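Local coordinates for protein starch synthase I (Hordeum vulgare, PDB 4HLN) that belongs to the plant starch synthase family of glycosyltransferases, built from two Rossmann-like domains in a GT-B fold, at residues A[248-253]-A[288-293]; A[263-268]-A[620-625]. All blocks are in the same frame, centred on the assembly; numbering follows the deposited sequence.

Contact 1 of 2, residues A[248-253]-A[288-293]; sequences EAPLIL and GVYRDS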
loop_
_atom_site.group_PDB
_atom_site.type_symbol
_atom_site.label_atom_id
_atom_site.label_comp_id
_atom_site.label_asym_id
_atom_site.label_seq_id
_atom_site.Cartn_x
_atom_site.Cartn_y
_atom_site.Cartn_z
ATOM N N GLU A 248 -21.051 -11.089 -10.629
ATOM C CA GLU A 248 -22.368 -10.779 -11.164
ATOM C C GLU A 248 -22.649 -9.293 -11.385
ATOM O O GLU A 248 -23.363 -8.922 -12.316
ATOM C CB GLU A 248 -23.443 -11.384 -10.266
ATOM C CG GLU A 248 -23.519 -12.882 -10.428
ATOM C CD GLU A 248 -23.870 -13.267 -11.864
ATOM O OE1 GLU A 248 -24.946 -12.827 -12.338
ATOM O OE2 GLU A 248 -23.075 -13.989 -12.517
ATOM N N ALA A 249 -22.091 -8.445 -10.534
ATOM C CA ALA A 249 -22.465 -7.037 -10.545
ATOM C C ALA A 249 -22.364 -6.388 -11.935
ATOM O O ALA A 249 -23.301 -5.715 -12.386
ATOM C CB ALA A 249 -21.662 -6.259 -9.506
ATOM N N PRO A 250 -21.233 -6.592 -12.622
ATOM C CA PRO A 250 -21.020 -5.971 -13.943
ATOM C C PRO A 250 -21.967 -6.509 -15.015
ATOM O O PRO A 250 -22.156 -5.888 -16.060
ATOM C CB PRO A 250 -19.569 -6.345 -14.281
ATOM C CG PRO A 250 -18.945 -6.690 -12.974
ATOM C CD PRO A 250 -20.042 -7.316 -12.154
ATOM N N LEU A 251 -22.566 -7.659 -14.745
ATOM C CA LEU A 251 -23.487 -8.268 -15.685
ATOM C C LEU A 251 -24.949 -7.915 -15.420
ATOM O O LEU A 251 -25.769 -8.025 -16.324
ATOM C CB LEU A 251 -23.347 -9.778 -15.652
ATOM C CG LEU A 251 -21.954 -10.353 -15.898
ATOM C CD1 LEU A 251 -21.899 -11.862 -15.588
ATOM C CD2 LEU A 251 -21.509 -10.085 -17.307
ATOM N N ILE A 252 -25.294 -7.495 -14.205
ATOM C CA ILE A 252 -26.711 -7.319 -13.893
ATOM C C ILE A 252 -27.169 -5.986 -13.335
ATOM O O ILE A 252 -28.373 -5.714 -13.319
ATOM C CB ILE A 252 -27.249 -8.403 -12.946
ATOM C CG1 ILE A 252 -26.610 -8.279 -11.561
ATOM C CG2 ILE A 252 -27.089 -9.798 -13.565
ATOM C CD1 ILE A 252 -27.320 -9.109 -10.536
ATOM N N LEU A 253 -26.242 -5.160 -12.863
ATOM C CA LEU A 253 -26.647 -3.867 -12.323
ATOM C C LEU A 253 -26.740 -2.790 -13.411
ATOM O O LEU A 253 -25.731 -2.411 -14.013
ATOM C CB LEU A 253 -25.716 -3.436 -11.189
ATOM C CG LEU A 253 -25.766 -4.351 -9.958
ATOM C CD1 LEU A 253 -24.932 -3.800 -8.832
ATOM C CD2 LEU A 253 -27.191 -4.545 -9.483
ATOM N N GLY A 288 -17.771 -18.647 -22.659
ATOM C CA GLY A 288 -17.872 -17.483 -23.520
ATOM C C GLY A 288 -18.205 -16.190 -22.807
ATOM O O GLY A 288 -18.396 -15.146 -23.433
ATOM N N VAL A 289 -18.271 -16.252 -21.487
ATOM C CA VAL A 289 -18.493 -15.059 -20.700
ATOM C C VAL A 289 -17.200 -14.504 -20.123
ATOM O O VAL A 289 -16.348 -15.253 -19.666
ATOM C CB VAL A 289 -19.517 -15.317 -19.621
ATOM C CG1 VAL A 289 -19.777 -14.040 -18.838
ATOM C CG2 VAL A 289 -20.778 -15.815 -20.292
ATOM N N TYR A 290 -17.049 -13.185 -20.216
ATOM C CA TYR A 290 -15.923 -12.463 -19.625
ATOM C C TYR A 290 -14.574 -12.722 -20.304
ATOM O O TYR A 290 -13.521 -12.422 -19.730
ATOM C CB TYR A 290 -15.804 -12.782 -18.129
ATOM C CG TYR A 290 -16.678 -11.970 -17.219
ATOM C CD1 TYR A 290 -17.438 -12.588 -16.234
ATOM C CD2 TYR A 290 -16.719 -10.580 -17.306
ATOM C CE1 TYR A 290 -18.235 -11.852 -15.374
ATOM C CE2 TYR A 290 -17.503 -9.832 -16.445
ATOM C CZ TYR A 290 -18.271 -10.475 -15.479
ATOM O OH TYR A 290 -19.067 -9.749 -14.603
ATOM N N ARG A 291 -14.593 -13.258 -21.519
ATOM C CA ARG A 291 -13.340 -13.466 -22.257
ATOM C C ARG A 291 -12.537 -12.203 -22.542
ATOM O O ARG A 291 -11.333 -12.269 -22.774
ATOM C CB ARG A 291 -13.576 -14.248 -23.551
ATOM C CG ARG A 291 -13.795 -15.706 -23.246
ATOM C CD ARG A 291 -13.855 -16.594 -24.449
ATOM N NE ARG A 291 -14.032 -17.959 -23.983
ATOM C CZ ARG A 291 -13.807 -19.041 -24.712
ATOM N NH1 ARG A 291 -13.394 -18.912 -25.972
ATOM N NH2 ARG A 291 -14.005 -20.246 -24.176
ATOM N N ASP A 292 -13.190 -11.051 -22.507
ATOM C CA ASP A 292 -12.477 -9.807 -22.746
ATOM C C ASP A 292 -12.169 -9.020 -21.473
ATOM O O ASP A 292 -11.776 -7.852 -21.531
ATOM C CB ASP A 292 -13.229 -8.972 -23.775
ATOM C CG ASP A 292 -13.161 -9.588 -25.161
ATOM O OD1 ASP A 292 -12.076 -10.110 -25.515
ATOM O OD2 ASP A 292 -14.185 -9.574 -25.882
ATOM N N SER A 293 -12.343 -9.676 -20.328
ATOM C CA SER A 293 -11.994 -9.083 -19.050
ATOM C C SER A 293 -10.696 -9.652 -18.517
ATOM O O SER A 293 -10.343 -10.798 -18.787
ATOM C CB SER A 293 -13.105 -9.288 -18.035
ATOM O OG SER A 293 -14.230 -8.513 -18.398
#

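Contact 2 of 2, residues A[263-268]-A[620-625]; sequences SCMFVV and QIFEWA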
loop_
_atom_site.group_PDB
_atom_site.type_symbol
_atom_site.label_atom_id
_atom_site.label_comp_id
_atom_site.label_asym_id
_atom_site.label_seq_id
_atom_site.Cartn_x
_atom_site.Cartn_y
_atom_site.Cartn_z
ATOM N N SER A 263 -16.058 -6.297 -20.506
ATOM C CA SER A 263 -14.708 -5.868 -20.866
ATOM C C SER A 263 -14.102 -5.105 -19.709
ATOM O O SER A 263 -13.594 -3.987 -19.860
ATOM C CB SER A 263 -14.725 -5.002 -22.117
ATOM O OG SER A 263 -15.192 -5.746 -23.225
ATOM N N CYS A 264 -14.167 -5.720 -18.542
ATOM C CA CYS A 264 -13.762 -5.037 -17.329
ATOM C C CYS A 264 -12.368 -5.384 -16.866
ATOM O O CYS A 264 -11.854 -6.478 -17.117
ATOM C CB CYS A 264 -14.761 -5.328 -16.224
ATOM S SG CYS A 264 -16.346 -4.618 -16.643
ATOM N N MET A 265 -11.746 -4.424 -16.206
ATOM C CA MET A 265 -10.573 -4.735 -15.426
ATOM C C MET A 265 -11.040 -4.905 -13.981
ATOM O O MET A 265 -11.538 -3.958 -13.359
ATOM C CB MET A 265 -9.489 -3.655 -15.563
ATOM C CG MET A 265 -8.237 -3.928 -14.677
ATOM S SD MET A 265 -7.379 -5.525 -14.912
ATOM C CE MET A 265 -6.677 -5.274 -16.540
ATOM N N PHE A 266 -10.942 -6.134 -13.478
ATOM C CA PHE A 266 -11.199 -6.385 -12.069
ATOM C C PHE A 266 -9.916 -6.170 -11.294
ATOM O O PHE A 266 -8.912 -6.803 -11.584
ATOM C CB PHE A 266 -11.660 -7.809 -11.847
ATOM C CG PHE A 266 -13.012 -8.095 -12.390
ATOM C CD1 PHE A 266 -14.115 -8.085 -11.561
ATOM C CD2 PHE A 266 -13.186 -8.390 -13.731
ATOM C CE1 PHE A 266 -15.381 -8.360 -12.063
ATOM C CE2 PHE A 266 -14.436 -8.670 -14.235
ATOM C CZ PHE A 266 -15.538 -8.655 -13.401
ATOM N N VAL A 267 -9.955 -5.261 -10.327
ATOM C CA VAL A 267 -8.845 -5.067 -9.401
ATOM C C VAL A 267 -9.215 -5.676 -8.055
ATOM O O VAL A 267 -9.977 -5.096 -7.280
ATOM C CB VAL A 267 -8.540 -3.591 -9.189
ATOM C CG1 VAL A 267 -7.391 -3.437 -8.226
ATOM C CG2 VAL A 267 -8.206 -2.953 -10.495
ATOM N N VAL A 268 -8.687 -6.860 -7.782
ATOM C CA VAL A 268 -9.039 -7.554 -6.556
ATOM C C VAL A 268 -7.998 -7.397 -5.437
ATOM O O VAL A 268 -6.811 -7.617 -5.623
ATOM C CB VAL A 268 -9.373 -8.997 -6.863
ATOM C CG1 VAL A 268 -10.268 -9.012 -8.096
ATOM C CG2 VAL A 268 -8.115 -9.782 -7.126
ATOM N N GLN A 620 -1.176 1.892 -17.356
ATOM C CA GLN A 620 -0.202 1.174 -18.155
ATOM C C GLN A 620 -0.359 -0.323 -17.916
ATOM O O GLN A 620 -0.528 -1.118 -18.845
ATOM C CB GLN A 620 1.206 1.639 -17.761
ATOM C CG GLN A 620 2.334 0.874 -18.418
ATOM C CD GLN A 620 2.402 1.113 -19.923
ATOM O OE1 GLN A 620 3.263 1.857 -20.402
ATOM N NE2 GLN A 620 1.491 0.482 -20.677
ATOM N N ILE A 621 -0.327 -0.691 -16.645
ATOM C CA ILE A 621 -0.469 -2.072 -16.241
ATOM C C ILE A 621 -1.690 -2.722 -16.873
ATOM O O ILE A 621 -1.571 -3.773 -17.493
ATOM C CB ILE A 621 -0.488 -2.173 -14.701
ATOM C CG1 ILE A 621 0.917 -1.910 -14.163
ATOM C CG2 ILE A 621 -0.999 -3.529 -14.224
ATOM C CD1 ILE A 621 0.954 -1.715 -12.674
ATOM N N PHE A 622 -2.851 -2.092 -16.738
ATOM C CA PHE A 622 -4.084 -2.624 -17.333
ATOM C C PHE A 622 -3.968 -2.805 -18.820
ATOM O O PHE A 622 -4.560 -3.717 -19.377
ATOM C CB PHE A 622 -5.282 -1.720 -17.059
ATOM C CG PHE A 622 -5.506 -1.447 -15.607
ATOM C CD1 PHE A 622 -5.038 -2.330 -14.647
ATOM C CD2 PHE A 622 -6.164 -0.304 -15.199
ATOM C CE1 PHE A 622 -5.230 -2.082 -13.303
ATOM C CE2 PHE A 622 -6.355 -0.043 -13.859
ATOM C CZ PHE A 622 -5.891 -0.932 -12.906
ATOM N N GLU A 623 -3.218 -1.926 -19.474
ATOM C CA GLU A 623 -3.067 -2.045 -20.915
ATOM C C GLU A 623 -2.300 -3.302 -21.287
ATOM O O GLU A 623 -2.741 -4.076 -22.157
ATOM C CB GLU A 623 -2.461 -0.785 -21.521
ATOM C CG GLU A 623 -3.511 0.327 -21.619
ATOM C CD GLU A 623 -4.871 -0.180 -22.156
ATOM O OE1 GLU A 623 -4.882 -0.999 -23.110
ATOM O OE2 GLU A 623 -5.929 0.235 -21.620
ATOM N N TRP A 624 -1.181 -3.524 -20.601
ATOM C CA TRP A 624 -0.481 -4.792 -20.714
ATOM C C TRP A 624 -1.412 -5.987 -20.491
ATOM O O TRP A 624 -1.331 -6.973 -21.216
ATOM C CB TRP A 624 0.641 -4.853 -19.714
ATOM C CG TRP A 624 1.708 -3.909 -20.007
ATOM C CD1 TRP A 624 2.062 -3.422 -21.230
ATOM C CD2 TRP A 624 2.588 -3.308 -19.061
ATOM N NE1 TRP A 624 3.120 -2.554 -21.104
ATOM C CE2 TRP A 624 3.463 -2.468 -19.779
ATOM C CE3 TRP A 624 2.725 -3.400 -17.677
ATOM C CZ2 TRP A 624 4.465 -1.728 -19.156
ATOM C CZ3 TRP A 624 3.719 -2.660 -17.057
ATOM C CH2 TRP A 624 4.573 -1.835 -17.797
ATOM N N ALA A 625 -2.296 -5.903 -19.500
ATOM C CA ALA A 625 -3.158 -7.038 -19.203
ATOM C C ALA A 625 -4.097 -7.321 -20.350
ATOM O O ALA A 625 -4.313 -8.483 -20.714
ATOM C CB ALA A 625 -3.946 -6.815 -17.928
#

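Contact 1 of 2, residues A[248-253]-A[288-293]
The phenol ring of Y290 presents its hydroxyl end to P250 and L251: P250 CB lies at the ring edge, near the ring plane, while L251 CD1 approaches obliquely, 3.7 Å from Y290 CE1. A further aromatic, Y284, meets the same ring edge-to-face. The contact belongs to the Rossmann-like N-terminal domain of a GT-B fold. It joins the last turn of helix 235-252 to the loop between helix 276-284 and strand 294-299, the return leg of a beta-alpha-beta unit.

About three quarters of the 164 Å² buried between the segments is due to Y290 and L251, whose side chains come from opposite directions; P250 and V289 add most of the rest. The branch point of the leucine, L251 CG, is 3.2 Å from Y290 OH, and its two methyls spread around the phenol end, with L251 CD2 at 3.7 Å from Y290 CZ. This follows from a first torsion of -55°, which sets L251 CG anti to its carbonyl carbon. P250 crosses the tyrosine at about a right angle, and its CB, CG and CD all lie within 3.6 Å of Y290 OH. The polar oxygen among these carbons is satisfied by a hydrogen bond to C247 O, one turn back on the same helix.

Two backbone motifs flank the tyrosine. G288, at positive phi, is the C-prime residue of a Schellman motif in which V289 N bonds to Y284 O and G288 N to R285 O. From Y290 to S293 the chain then makes a type I beta turn, in which S293 N lies 3.0 Å from Y290 O.

Contact 2 of 2, residues A[263-268]-A[620-625]
M265 reaches F622 and A625 through an extended first torsion (chi1 177°), after which bends at chi2 and chi3 lay CG over the F622 ring and bring CE round to A625. F622 comes the other way, its ring carried clear of the helix by a first torsion that places CG anti to the carbonyl carbon. The pair is a CH-pi contact through M265 CG, with the sulfur making an oblique Met-aromatic contact, and it packs the C-terminal helix 611-627 against strand 264-269 of the N-terminal sheet. Such a return of the chain's last helix to the first domain is familiar in the GT-B fold.

The geometry separates the roles of the methionine atoms. M265 CG sits over one face of the ring, 3.8 Å from the F622 centroid and 18° off the ring normal. M265 SD is set obliquely, 4.7 Å from that centroid. The terminal methyl continues past the ring to the helix surface, where M265 CE is 3.8 Å from F622 CA.

Strand and helix segments run at 119° to each other with axes 10.2 Å apart, a gap filled by side chains. V267, two residues along the strand, crosses F622 at about a right angle and touches the far end of its ring obliquely, at CZ. Beyond the two segments, E623 makes a salt bridge with R125, and R294 NE donates to A625 O. One turn after F622, the helix offers the methyl A625 CB, 3.4 Å from M265 CE.

In the fold
Both contacts lie around one part of the N-terminal sheet but differ in depth. Contact 1 is partly buried, about 28 Å from the centre of the chain, and joins elements close in sequence; contact 2 is buried, about 18 Å from that centre, and spans about 350 residues. Their centres are about 14 Å apart. Strand 264-269 links them: M265 points to the C-terminal helix, whereas F266 points away from it and meets Y290 of contact 1 edge-to-face. S293 OG, 2.8 Å from C264 N, adds a polar tie. Contact 1 packs carbon around a hydrogen-bonded hydroxyl; contact 2 is apolar with sulfur-aromatic character.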